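Local coordinates for protein CRISPR-associated endonuclease Cas9 (Campylobacter jejuni subsp. jejuni serotype O:2, PDB 5X2H) that cleaves invading DNA matched by a bound guide RNA in CRISPR adaptive immunity, and is present here without its HNH nuclease domain, at residues A[661-664]-A[669-672]; A[647-652]-A[675-680]; A[697-702]-A[724-729]. One frame throughout, in Å; residues are numbered along the deposited sequence.

Contact 1 of 3, residues A[661-664]-A[669-672]; sequences KALE and RKVN. With nucleotides of chain B.
Leu663 meets Lys670 and the main chain of Arg669 just across the short turn that separates the helix from the strand. The two branches of the leucine do different work. CD2 lies 3.7 Å from Arg669 C and 4.0 Å from Lys670 CB, so it sits against the peptide between the two strand residues. CD1 reaches the far end of the lysine, 4.0 Å from Lys670 NZ. With CG anti to its carbonyl carbon (chi1 -74°), Leu663 extends off the helix and both branches arrive at the strand. The lysine needs three bends, at chi2, chi3 and chi4, to carry its ammonium group beside a methyl; this is van der Waals contact, and Lys670 is exposed. Arg669 contributes backbone here, because its CB points away and its guanidinium bonds to Asn678 and Asp704. Further along, Val671 CB stands 4.0 Å from C5' of RNA nucleotide A50 of chain B, and Asn672 CB 3.6 Å from O2' of A47 of chain B. In the CjCas9 wedge domain, the contact lays the end of helix 655-665 against strand 668-671, whose partner 674-677 pairs with it through Arg669 and Val676, while Met703 of helix 702-707 touches Arg669 and Val671.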
loop_
_atom_site.group_PDB
_atom_site.type_symbol
_atom_site.label_atom_id
_atom_site.label_comp_id
_atom_site.label_asym_id
_atom_site.label_seq_id
_atom_site.Cartn_x
_atom_site.Cartn_y
_atom_site.Cartn_z
ATOM N N LYS A 661 -9.741 36.482 -5.323
ATOM C CA LYS A 661 -11.037 36.166 -4.740
ATOM C C LYS A 661 -11.241 34.661 -4.642
ATOM O O LYS A 661 -11.729 34.158 -3.622
ATOM C CB LYS A 661 -12.143 36.812 -5.567
ATOM C CG LYS A 661 -13.517 36.729 -4.947
ATOM C CD LYS A 661 -14.461 37.682 -5.645
ATOM C CE LYS A 661 -15.797 37.732 -4.944
ATOM N NZ LYS A 661 -16.651 38.833 -5.478
ATOM N N ALA A 662 -10.872 33.926 -5.695
ATOM C CA ALA A 662 -10.947 32.471 -5.649
ATOM C C ALA A 662 -10.079 31.912 -4.530
ATOM O O ALA A 662 -10.461 30.944 -3.863
ATOM C CB ALA A 662 -10.531 31.882 -6.993
ATOM N N LEU A 663 -8.906 32.508 -4.309
ATOM C CA LEU A 663 -8.061 32.074 -3.203
ATOM C C LEU A 663 -8.736 32.335 -1.864
ATOM O O LEU A 663 -8.660 31.505 -0.952
ATOM C CB LEU A 663 -6.704 32.775 -3.267
ATOM C CG LEU A 663 -5.756 32.271 -4.354
ATOM C CD1 LEU A 663 -4.526 33.167 -4.465
ATOM C CD2 LEU A 663 -5.354 30.830 -4.062
ATOM N N GLU A 664 -9.415 33.475 -1.731
ATOM C CA GLU A 664 -10.072 33.796 -0.472
ATOM C C GLU A 664 -11.267 32.891 -0.200
ATOM O O GLU A 664 -11.641 32.715 0.965
ATOM C CB GLU A 664 -10.516 35.260 -0.462
ATOM C CG GLU A 664 -10.494 35.874 0.928
ATOM C CD GLU A 664 -11.439 37.050 1.077
ATOM O OE1 GLU A 664 -11.510 37.891 0.154
ATOM O OE2 GLU A 664 -12.115 37.125 2.126
ATOM N N ARG A 669 -6.129 26.815 -4.169
ATOM C CA ARG A 669 -5.217 26.952 -3.048
ATOM C C ARG A 669 -3.861 27.434 -3.542
ATOM O O ARG A 669 -3.503 27.270 -4.712
ATOM C CB ARG A 669 -5.052 25.627 -2.295
ATOM C CG ARG A 669 -6.346 24.864 -2.080
ATOM C CD ARG A 669 -7.236 25.520 -1.042
ATOM N NE ARG A 669 -8.512 24.816 -0.926
ATOM C CZ ARG A 669 -9.346 24.936 0.102
ATOM N NH1 ARG A 669 -9.041 25.730 1.119
ATOM N NH2 ARG A 669 -10.483 24.253 0.116
ATOM N N LYS A 670 -3.108 28.031 -2.625
ATOM C CA LYS A 670 -1.735 28.460 -2.875
ATOM C C LYS A 670 -0.861 27.801 -1.813
ATOM O O LYS A 670 -0.850 28.237 -0.657
ATOM C CB LYS A 670 -1.620 29.981 -2.841
ATOM C CG LYS A 670 -0.717 30.560 -3.918
ATOM C CD LYS A 670 0.442 31.340 -3.325
ATOM C CE LYS A 670 0.390 32.806 -3.713
ATOM N NZ LYS A 670 -0.759 33.507 -3.082
ATOM N N VAL A 671 -0.148 26.744 -2.192
ATOM C CA VAL A 671 0.767 26.046 -1.295
ATOM C C VAL A 671 2.190 26.300 -1.773
ATOM O O VAL A 671 2.489 26.152 -2.965
ATOM C CB VAL A 671 0.452 24.538 -1.208
ATOM C CG1 VAL A 671 -0.998 24.323 -0.792
ATOM C CG2 VAL A 671 0.733 23.819 -2.524
ATOM N N ASN A 672 3.055 26.724 -0.851
ATOM C CA ASN A 672 4.462 26.999 -1.159
ATOM C C ASN A 672 4.605 27.974 -2.325
ATOM O O ASN A 672 5.541 27.879 -3.122
ATOM C CB ASN A 672 5.224 25.704 -1.445
ATOM C CG ASN A 672 5.114 24.703 -0.309
ATOM O OD1 ASN A 672 5.125 25.079 0.865
ATOM N ND2 ASN A 672 4.990 23.422 -0.652
ATOM P P A B 50 3.867 21.259 2.370
ATOM O OP1 A B 50 4.669 22.476 2.104
ATOM O OP2 A B 50 4.308 20.282 3.396
ATOM O "O5'" A B 50 2.396 21.740 2.746
ATOM C "C5'" A B 50 1.821 22.887 2.136
ATOM C "C4'" A B 50 0.599 23.339 2.888
ATOM O "O4'" A B 50 -0.345 22.238 2.964
ATOM C "C3'" A B 50 0.835 23.736 4.339
ATOM O "O3'" A B 50 1.246 25.082 4.476
ATOM C "C2'" A B 50 -0.507 23.448 4.995
ATOM O "O2'" A B 50 -1.433 24.490 4.726
ATOM C "C1'" A B 50 -0.952 22.202 4.235
ATOM N N9 A B 50 -0.521 20.964 4.910
ATOM C C8 A B 50 0.375 20.037 4.440
ATOM N N7 A B 50 0.559 19.026 5.256
ATOM C C5 A B 50 -0.267 19.311 6.333
ATOM C C6 A B 50 -0.519 18.627 7.536
ATOM N N6 A B 50 0.056 17.471 7.863
ATOM N N1 A B 50 -1.398 19.179 8.401
ATOM C C2 A B 50 -1.978 20.340 8.067
ATOM N N3 A B 50 -1.819 21.078 6.970
ATOM C C4 A B 50 -0.940 20.501 6.132
ATOM P P A B 47 14.721 23.760 -0.642
ATOM O OP1 A B 47 14.702 23.710 0.841
ATOM O OP2 A B 47 15.412 22.709 -1.433
ATOM O "O5'" A B 47 13.223 23.786 -1.184
ATOM C "C5'" A B 47 12.284 24.732 -0.698
ATOM C "C4'" A B 47 10.988 24.665 -1.466
ATOM O "O4'" A B 47 11.199 25.058 -2.849
ATOM C "C3'" A B 47 10.347 23.293 -1.579
ATOM O "O3'" A B 47 9.659 22.906 -0.405
ATOM C "C2'" A B 47 9.444 23.459 -2.793
ATOM O "O2'" A B 47 8.271 24.182 -2.447
ATOM C "C1'" A B 47 10.309 24.347 -3.687
ATOM N N9 A B 47 11.084 23.548 -4.654
ATOM C C8 A B 47 12.374 23.093 -4.545
ATOM N N7 A B 47 12.776 22.395 -5.582
ATOM C C5 A B 47 11.675 22.385 -6.430
ATOM C C6 A B 47 11.454 21.812 -7.697
ATOM N N6 A B 47 12.367 21.101 -8.365
ATOM N N1 A B 47 10.239 21.990 -8.264
ATOM C C2 A B 47 9.318 22.698 -7.598
ATOM N N3 A B 47 9.408 23.287 -6.407
ATOM C C4 A B 47 10.624 23.086 -5.865
#

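Contact 2 of 3, residues A[647-652]-A[675-680]; sequences EEFYQS and IVKNGD. With nucleotides of chain D.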
loop_
_atom_site.group_PDB
_atom_site.type_symbol
_atom_site.label_atom_id
_atom_site.label_comp_id
_atom_site.label_asym_id
_atom_site.label_seq_id
_atom_site.Cartn_x
_atom_site.Cartn_y
_atom_site.Cartn_z
ATOM N N GLU A 647 -2.068 32.881 -14.344
ATOM C CA GLU A 647 -2.633 33.298 -15.623
ATOM C C GLU A 647 -3.609 32.276 -16.189
ATOM O O GLU A 647 -4.482 32.648 -16.980
ATOM C CB GLU A 647 -1.518 33.557 -16.640
ATOM C CG GLU A 647 -0.761 34.862 -16.441
ATOM C CD GLU A 647 0.299 34.782 -15.356
ATOM O OE1 GLU A 647 0.530 33.676 -14.814
ATOM O OE2 GLU A 647 0.902 35.834 -15.047
ATOM N N GLU A 648 -3.481 31.000 -15.806
ATOM C CA GLU A 648 -4.391 29.978 -16.320
ATOM C C GLU A 648 -5.833 30.253 -15.915
ATOM O O GLU A 648 -6.763 29.795 -16.590
ATOM C CB GLU A 648 -3.966 28.594 -15.829
ATOM C CG GLU A 648 -2.762 27.995 -16.542
ATOM C CD GLU A 648 -2.336 26.657 -15.946
ATOM O OE1 GLU A 648 -1.117 26.448 -15.758
ATOM O OE2 GLU A 648 -3.220 25.822 -15.654
ATOM N N PHE A 649 -6.039 31.000 -14.833
ATOM C CA PHE A 649 -7.368 31.273 -14.307
ATOM C C PHE A 649 -7.865 32.681 -14.625
ATOM O O PHE A 649 -8.987 33.024 -14.237
ATOM C CB PHE A 649 -7.388 31.051 -12.788
ATOM C CG PHE A 649 -7.016 29.652 -12.365
ATOM C CD1 PHE A 649 -5.686 29.297 -12.174
ATOM C CD2 PHE A 649 -7.994 28.697 -12.132
ATOM C CE1 PHE A 649 -5.342 28.016 -11.777
ATOM C CE2 PHE A 649 -7.654 27.411 -11.728
ATOM C CZ PHE A 649 -6.328 27.072 -11.555
ATOM N N TYR A 650 -7.064 33.499 -15.319
ATOM C CA TYR A 650 -7.468 34.878 -15.595
ATOM C C TYR A 650 -8.773 34.933 -16.382
ATOM O O TYR A 650 -9.676 35.709 -16.047
ATOM C CB TYR A 650 -6.361 35.619 -16.352
ATOM C CG TYR A 650 -5.208 36.084 -15.485
ATOM C CD1 TYR A 650 -5.157 35.772 -14.128
ATOM C CD2 TYR A 650 -4.176 36.846 -16.021
ATOM C CE1 TYR A 650 -4.103 36.199 -13.337
ATOM C CE2 TYR A 650 -3.121 37.278 -15.238
ATOM C CZ TYR A 650 -3.091 36.954 -13.899
ATOM O OH TYR A 650 -2.042 37.384 -13.124
ATOM N N GLN A 651 -8.897 34.115 -17.431
ATOM C CA GLN A 651 -10.091 34.175 -18.268
ATOM C C GLN A 651 -11.327 33.693 -17.517
ATOM O O GLN A 651 -12.398 34.300 -17.620
ATOM C CB GLN A 651 -9.888 33.356 -19.544
ATOM C CG GLN A 651 -11.160 33.187 -20.364
ATOM C CD GLN A 651 -10.888 32.954 -21.835
ATOM O OE1 GLN A 651 -10.435 31.880 -22.234
ATOM N NE2 GLN A 651 -11.169 33.961 -22.655
ATOM N N SER A 652 -11.200 32.613 -16.751
ATOM C CA SER A 652 -12.370 32.037 -16.097
ATOM C C SER A 652 -12.794 32.832 -14.867
ATOM O O SER A 652 -13.993 32.982 -14.608
ATOM C CB SER A 652 -12.094 30.581 -15.721
ATOM O OG SER A 652 -13.184 30.024 -15.013
ATOM N N ILE A 675 0.004 27.714 -7.226
ATOM C CA ILE A 675 -1.444 27.622 -7.396
ATOM C C ILE A 675 -1.816 26.183 -7.723
ATOM O O ILE A 675 -1.235 25.571 -8.627
ATOM C CB ILE A 675 -1.925 28.579 -8.498
ATOM C CG1 ILE A 675 -1.526 30.021 -8.176
ATOM C CG2 ILE A 675 -3.432 28.468 -8.674
ATOM C CD1 ILE A 675 -2.375 30.671 -7.107
ATOM N N VAL A 676 -2.788 25.638 -6.989
ATOM C CA VAL A 676 -3.239 24.264 -7.168
ATOM C C VAL A 676 -4.755 24.209 -7.017
ATOM O O VAL A 676 -5.354 24.992 -6.274
ATOM C CB VAL A 676 -2.567 23.306 -6.158
ATOM C CG1 VAL A 676 -1.067 23.166 -6.448
ATOM C CG2 VAL A 676 -2.796 23.801 -4.738
ATOM N N LYS A 677 -5.375 23.266 -7.724
ATOM C CA LYS A 677 -6.802 23.036 -7.582
ATOM C C LYS A 677 -7.081 22.183 -6.345
ATOM O O LYS A 677 -6.180 21.588 -5.748
ATOM C CB LYS A 677 -7.371 22.361 -8.830
ATOM C CG LYS A 677 -7.224 23.182 -10.106
ATOM C CD LYS A 677 -7.948 22.524 -11.269
ATOM C CE LYS A 677 -7.853 23.363 -12.531
ATOM N NZ LYS A 677 -8.576 22.723 -13.660
ATOM N N ASN A 678 -8.356 22.118 -5.972
ATOM C CA ASN A 678 -8.745 21.405 -4.765
ATOM C C ASN A 678 -8.549 19.899 -4.918
ATOM O O ASN A 678 -8.439 19.360 -6.023
ATOM C CB ASN A 678 -10.206 21.699 -4.418
ATOM C CG ASN A 678 -10.360 22.933 -3.559
ATOM O OD1 ASN A 678 -9.721 23.056 -2.512
ATOM N ND2 ASN A 678 -11.193 23.868 -4.007
ATOM N N GLY A 679 -8.493 19.226 -3.779
ATOM C CA GLY A 679 -8.647 17.787 -3.710
ATOM C C GLY A 679 -10.105 17.413 -3.557
ATOM O O GLY A 679 -11.006 18.168 -3.935
ATOM N N ASP A 680 -10.340 16.240 -2.974
ATOM C CA ASP A 680 -11.700 15.740 -2.818
ATOM C C ASP A 680 -12.533 16.668 -1.941
ATOM O O ASP A 680 -12.053 17.210 -0.941
ATOM C CB ASP A 680 -11.682 14.335 -2.209
ATOM C CG ASP A 680 -11.227 13.280 -3.194
ATOM O OD1 ASP A 680 -10.998 13.626 -4.373
ATOM O OD2 ASP A 680 -11.104 12.103 -2.790
ATOM P P DA D 3 -15.547 15.769 -5.685
ATOM O OP1 DA D 3 -15.048 15.190 -4.418
ATOM O OP2 DA D 3 -17.005 15.904 -5.901
ATOM O "O5'" DA D 3 -14.887 17.207 -5.917
ATOM C "C5'" DA D 3 -13.464 17.327 -5.988
ATOM C "C4'" DA D 3 -13.044 18.334 -7.050
ATOM O "O4'" DA D 3 -13.082 17.716 -8.365
ATOM C "C3'" DA D 3 -13.913 19.591 -7.134
ATOM O "O3'" DA D 3 -13.087 20.736 -7.239
ATOM C "C2'" DA D 3 -14.749 19.368 -8.396
ATOM C "C1'" DA D 3 -13.809 18.534 -9.258
ATOM N N9 DA D 3 -14.503 17.668 -10.216
ATOM C C8 DA D 3 -15.480 16.749 -9.943
ATOM N N7 DA D 3 -15.917 16.108 -11.004
ATOM C C5 DA D 3 -15.176 16.643 -12.045
ATOM C C6 DA D 3 -15.165 16.391 -13.433
ATOM N N6 DA D 3 -15.958 15.492 -14.025
ATOM N N1 DA D 3 -14.305 17.102 -14.190
ATOM C C2 DA D 3 -13.515 18.001 -13.595
ATOM N N3 DA D 3 -13.436 18.326 -12.305
ATOM C C4 DA D 3 -14.298 17.603 -11.577
ATOM P P DC D 6 -14.272 28.306 -18.211
ATOM O OP1 DC D 6 -13.099 28.760 -18.991
ATOM O OP2 DC D 6 -15.050 29.282 -17.414
ATOM O "O5'" DC D 6 -15.271 27.534 -19.190
ATOM C "C5'" DC D 6 -14.784 26.454 -19.976
ATOM C "C4'" DC D 6 -15.916 25.739 -20.689
ATOM O "O4'" DC D 6 -16.760 25.073 -19.716
ATOM C "C3'" DC D 6 -16.841 26.644 -21.514
ATOM O "O3'" DC D 6 -16.961 26.133 -22.835
ATOM C "C2'" DC D 6 -18.175 26.582 -20.766
ATOM C "C1'" DC D 6 -18.098 25.214 -20.115
ATOM N N1 DC D 6 -18.966 25.077 -18.917
ATOM C C2 DC D 6 -19.889 24.028 -18.849
ATOM O O2 DC D 6 -19.961 23.224 -19.788
ATOM N N3 DC D 6 -20.675 23.917 -17.750
ATOM C C4 DC D 6 -20.565 24.803 -16.758
ATOM N N4 DC D 6 -21.362 24.652 -15.696
ATOM C C5 DC D 6 -19.635 25.883 -16.812
ATOM C C6 DC D 6 -18.862 25.980 -17.899
ATOM P P DA D 5 -14.420 26.493 -11.595
ATOM O OP1 DA D 5 -13.119 26.434 -10.885
ATOM O OP2 DA D 5 -15.519 27.316 -11.052
ATOM O "O5'" DA D 5 -14.139 26.951 -13.096
ATOM C "C5'" DA D 5 -13.094 26.323 -13.828
ATOM C "C4'" DA D 5 -13.575 25.883 -15.196
ATOM O "O4'" DA D 5 -14.451 24.742 -15.062
ATOM C "C3'" DA D 5 -14.357 26.943 -15.977
ATOM O "O3'" DA D 5 -13.743 27.151 -17.229
ATOM C "C2'" DA D 5 -15.766 26.348 -16.124
ATOM C "C1'" DA D 5 -15.502 24.856 -15.990
ATOM N N9 DA D 5 -16.641 24.100 -15.474
ATOM C C8 DA D 5 -17.249 24.258 -14.260
ATOM N N7 DA D 5 -18.242 23.428 -14.053
ATOM C C5 DA D 5 -18.285 22.666 -15.207
ATOM C C6 DA D 5 -19.120 21.608 -15.610
ATOM N N6 DA D 5 -20.111 21.126 -14.853
ATOM N N1 DA D 5 -18.901 21.067 -16.828
ATOM C C2 DA D 5 -17.914 21.560 -17.584
ATOM N N3 DA D 5 -17.059 22.547 -17.309
ATOM C C4 DA D 5 -17.305 23.065 -16.094
#
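Of 647-652, Phe649 is the residue that touches 675-680, through Ile675 and Lys677, two residues apart. Phe649 CE1 packs on the Ile675 CG2 methyl at 3.7 Å, the two side chains running past each other in opposite directions. One atom further round the ring, Phe649 CZ meets Lys677 CE at 4.1 Å. The lysine chain, extended beyond CG, crosses the ring obliquely and comes nearest it with CE, beside CZ and CE2. A second shell holds Phe649: Tyr653 lies against its ring with planes about 25° apart, and Val659 and Ile668 also touch it. The turn carrying it is closed by Tyr650 N bonding to Glu647 O at 3.2 Å, with Glu647 CA over the face of the Tyr650 ring. The backbones of Ile675 and Lys677 bond to Arg644 and Glu640, all within the CjCas9 wedge domain. Beyond lies the DNA of chain D, where Ser652 OG donates to OP2 of DC6 at 3.1 Å; Asn678 ND2 also bonds a DNA phosphate. Lys677 NZ stays 6.5 Å from Glu648 OE2, which pairs instead with Arg644. The chemistry is therefore apolar between the segments and polar toward the DNA backbone, where the lysine's charge probably adds longer-range attraction.

Contact 3 of 3, residues A[697-702]-A[724-729]; sequences AVPIYT and KDWILM. With nucleotides of chain D.
Val698 and Met729 are the closest residues along the two backbones, yet their CA atoms stand 8.8 Å apart, too far for strand pairing, so side chains alone bridge the gap. Residues 697-700 run extended in the strand outermost in its three-stranded sheet, bonded to strand 683-689 through Asp685 and Arg683, with Ala697 also bonded to Val715. Tyr701 then takes the N-cap position of helix 702-707, its N bonded by Asp704 OD2, a side-chain bond at the helix start. Facing them, 724-729 is mostly irregular, with a short strand at 727-728 paired to 713-714. Two side-chain pairs cross the gap. Val698 CG2 touches Met729 CG at 4.0 Å, the chains passing in opposite directions; the methionine bends at chi2 and chi3 beyond that atom. In the second pair Pro699 and Trp726 come from opposite directions, the proline CG oblique to the indole and 4.0 Å from Trp726 CH2, with proline CD equally close to CZ3. With chi1 -75° the indole is directed at the strand, and it is the six-membered ring that makes the contact. Around them Phe763 touches Pro699, Phe687 lies on Met729, and Lys713 touches Trp726. Just past the strand Tyr701 donates its hydroxyl to OP2 of DA4 of chain D at 2.6 Å. The phosphate oxygen lies at the ring's edge, near its plane, and the angle at OH from CZ is about 114°, close to that preferred by a phenol. The chemistry thus divides: dispersion between aliphatic groups and an indole joins 724-729 to the sheet, whereas a single short, well-directed bond joins the strand-to-helix link to the backbone of DNA chain D, whose sequence here fits the AGAAACA PAM.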
loop_
_atom_site.group_PDB
_atom_site.type_symbol
_atom_site.label_atom_id
_atom_site.label_comp_id
_atom_site.label_asym_id
_atom_site.label_seq_id
_atom_site.Cartn_x
_atom_site.Cartn_y
_atom_site.Cartn_z
ATOM N N ALA A 697 -25.398 25.599 0.269
ATOM C CA ALA A 697 -24.394 24.564 0.467
ATOM C C ALA A 697 -23.012 25.173 0.643
ATOM O O ALA A 697 -22.615 26.068 -0.111
ATOM C CB ALA A 697 -24.370 23.580 -0.704
ATOM N N VAL A 698 -22.282 24.667 1.631
ATOM C CA VAL A 698 -20.905 25.054 1.905
ATOM C C VAL A 698 -20.015 23.860 1.552
ATOM O O VAL A 698 -20.084 22.822 2.225
ATOM C CB VAL A 698 -20.713 25.476 3.367
ATOM C CG1 VAL A 698 -19.247 25.801 3.640
ATOM C CG2 VAL A 698 -21.597 26.669 3.695
ATOM N N PRO A 699 -19.187 23.955 0.514
ATOM C CA PRO A 699 -18.319 22.824 0.162
ATOM C C PRO A 699 -17.098 22.776 1.066
ATOM O O PRO A 699 -16.507 23.807 1.402
ATOM C CB PRO A 699 -17.932 23.122 -1.292
ATOM C CG PRO A 699 -17.955 24.622 -1.369
ATOM C CD PRO A 699 -18.991 25.109 -0.378
ATOM N N ILE A 700 -16.727 21.560 1.467
ATOM C CA ILE A 700 -15.647 21.330 2.421
ATOM C C ILE A 700 -14.672 20.327 1.813
ATOM O O ILE A 700 -15.054 19.189 1.513
ATOM C CB ILE A 700 -16.177 20.827 3.773
ATOM C CG1 ILE A 700 -17.172 21.836 4.355
ATOM C CG2 ILE A 700 -15.031 20.580 4.741
ATOM C CD1 ILE A 700 -17.721 21.450 5.710
ATOM N N TYR A 701 -13.419 20.745 1.645
ATOM C CA TYR A 701 -12.401 19.976 0.947
ATOM C C TYR A 701 -11.355 19.448 1.925
ATOM O O TYR A 701 -11.283 19.857 3.087
ATOM C CB TYR A 701 -11.736 20.833 -0.140
ATOM C CG TYR A 701 -12.712 21.395 -1.155
ATOM C CD1 TYR A 701 -13.385 22.589 -0.918
ATOM C CD2 TYR A 701 -12.961 20.730 -2.347
ATOM C CE1 TYR A 701 -14.275 23.103 -1.839
ATOM C CE2 TYR A 701 -13.849 21.239 -3.276
ATOM C CZ TYR A 701 -14.506 22.423 -3.016
ATOM O OH TYR A 701 -15.391 22.931 -3.940
ATOM N N THR A 702 -10.528 18.524 1.427
ATOM C CA THR A 702 -9.480 17.942 2.262
ATOM C C THR A 702 -8.545 19.015 2.805
ATOM O O THR A 702 -8.091 18.933 3.954
ATOM C CB THR A 702 -8.687 16.908 1.466
ATOM O OG1 THR A 702 -8.296 17.478 0.209
ATOM C CG2 THR A 702 -9.523 15.659 1.221
ATOM N N LYS A 724 -18.830 35.748 -8.192
ATOM C CA LYS A 724 -19.745 36.459 -7.312
ATOM C C LYS A 724 -19.420 36.150 -5.853
ATOM O O LYS A 724 -18.921 35.071 -5.525
ATOM C CB LYS A 724 -21.188 36.065 -7.635
ATOM C CG LYS A 724 -22.259 36.964 -7.034
ATOM C CD LYS A 724 -23.651 36.484 -7.432
ATOM C CE LYS A 724 -24.745 37.358 -6.844
ATOM N NZ LYS A 724 -24.745 38.719 -7.439
ATOM N N ASP A 725 -19.689 37.119 -4.977
ATOM C CA ASP A 725 -19.502 36.914 -3.545
ATOM C C ASP A 725 -20.262 35.682 -3.075
ATOM O O ASP A 725 -21.414 35.459 -3.461
ATOM C CB ASP A 725 -19.991 38.133 -2.754
ATOM C CG ASP A 725 -19.074 39.331 -2.882
ATOM O OD1 ASP A 725 -18.013 39.213 -3.524
ATOM O OD2 ASP A 725 -19.419 40.401 -2.334
ATOM N N TRP A 726 -19.617 34.876 -2.238
ATOM C CA TRP A 726 -20.339 33.795 -1.588
ATOM C C TRP A 726 -21.109 34.338 -0.388
ATOM O O TRP A 726 -20.888 35.463 0.066
ATOM C CB TRP A 726 -19.387 32.672 -1.174
ATOM C CG TRP A 726 -18.930 31.841 -2.338
ATOM C CD1 TRP A 726 -19.070 32.141 -3.667
ATOM C CD2 TRP A 726 -18.267 30.573 -2.285
ATOM N NE1 TRP A 726 -18.529 31.139 -4.438
ATOM C CE2 TRP A 726 -18.031 30.166 -3.614
ATOM C CE3 TRP A 726 -17.846 29.742 -1.241
ATOM C CZ2 TRP A 726 -17.396 28.966 -3.926
ATOM C CZ3 TRP A 726 -17.216 28.553 -1.553
ATOM C CH2 TRP A 726 -16.996 28.176 -2.883
ATOM N N ILE A 727 -22.033 33.528 0.119
ATOM C CA ILE A 727 -23.029 33.984 1.082
ATOM C C ILE A 727 -22.622 33.533 2.479
ATOM O O ILE A 727 -22.518 32.331 2.750
ATOM C CB ILE A 727 -24.428 33.467 0.719
ATOM C CG1 ILE A 727 -24.790 33.912 -0.701
ATOM C CG2 ILE A 727 -25.453 33.971 1.724
ATOM C CD1 ILE A 727 -25.937 33.143 -1.306
ATOM N N LEU A 728 -22.411 34.500 3.369
ATOM C CA LEU A 728 -22.068 34.196 4.751
ATOM C C LEU A 728 -23.248 33.544 5.458
ATOM O O LEU A 728 -24.368 34.066 5.431
ATOM C CB LEU A 728 -21.656 35.470 5.485
ATOM C CG LEU A 728 -21.182 35.261 6.926
ATOM C CD1 LEU A 728 -19.982 34.331 6.954
ATOM C CD2 LEU A 728 -20.851 36.590 7.583
ATOM N N MET A 729 -22.995 32.403 6.103
ATOM C CA MET A 729 -24.036 31.676 6.829
ATOM C C MET A 729 -24.123 32.237 8.245
ATOM O O MET A 729 -23.551 31.708 9.200
ATOM C CB MET A 729 -23.751 30.180 6.824
ATOM C CG MET A 729 -23.767 29.535 5.440
ATOM S SD MET A 729 -25.411 29.419 4.692
ATOM C CE MET A 729 -25.525 30.950 3.764
ATOM P P DA D 4 -13.713 22.205 -7.054
ATOM O OP1 DA D 4 -12.630 23.092 -6.562
ATOM O OP2 DA D 4 -14.998 22.081 -6.324
ATOM O "O5'" DA D 4 -14.098 22.634 -8.538
ATOM C "C5'" DA D 4 -13.103 22.733 -9.535
ATOM C "C4'" DA D 4 -13.739 23.123 -10.850
ATOM O "O4'" DA D 4 -14.262 21.934 -11.513
ATOM C "C3'" DA D 4 -14.938 24.077 -10.711
ATOM O "O3'" DA D 4 -14.944 24.989 -11.783
ATOM C "C2'" DA D 4 -16.114 23.121 -10.827
ATOM C "C1'" DA D 4 -15.574 22.221 -11.915
ATOM N N9 DA D 4 -16.339 20.999 -12.128
ATOM C C8 DA D 4 -17.141 20.348 -11.232
ATOM N N7 DA D 4 -17.738 19.290 -11.731
ATOM C C5 DA D 4 -17.309 19.260 -13.052
ATOM C C6 DA D 4 -17.585 18.389 -14.125
ATOM N N6 DA D 4 -18.391 17.329 -14.025
ATOM N N1 DA D 4 -16.986 18.645 -15.309
ATOM C C2 DA D 4 -16.182 19.707 -15.408
ATOM N N3 DA D 4 -15.854 20.597 -14.475
ATOM C C4 DA D 4 -16.454 20.310 -13.309
#

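Overall arrangement
Following the chain, residues 647-652 come first, then helix segment 661-664, which contact 1 closes almost at once onto 669-672 across a short turn. The hairpin continues to 675-680, where contact 2 closes the longer loop that encloses contact 1. Contact 3 follows in series, opening at 697-702 and closing at 724-729; nothing crosses. Contacts 1 and 2 share the two-stranded sheet 668-671/674-677, their centres about 9 Å apart. Contact 3, its centre about 15 and 17 Å from theirs, joins on: Lys661 NZ forms a salt bridge with Asp725 OD1, and Asp680 O bonds to Thr702 N. Together they tie the wedge-domain helices and hairpin to the following three-stranded sheet, beside bound RNA and DNA.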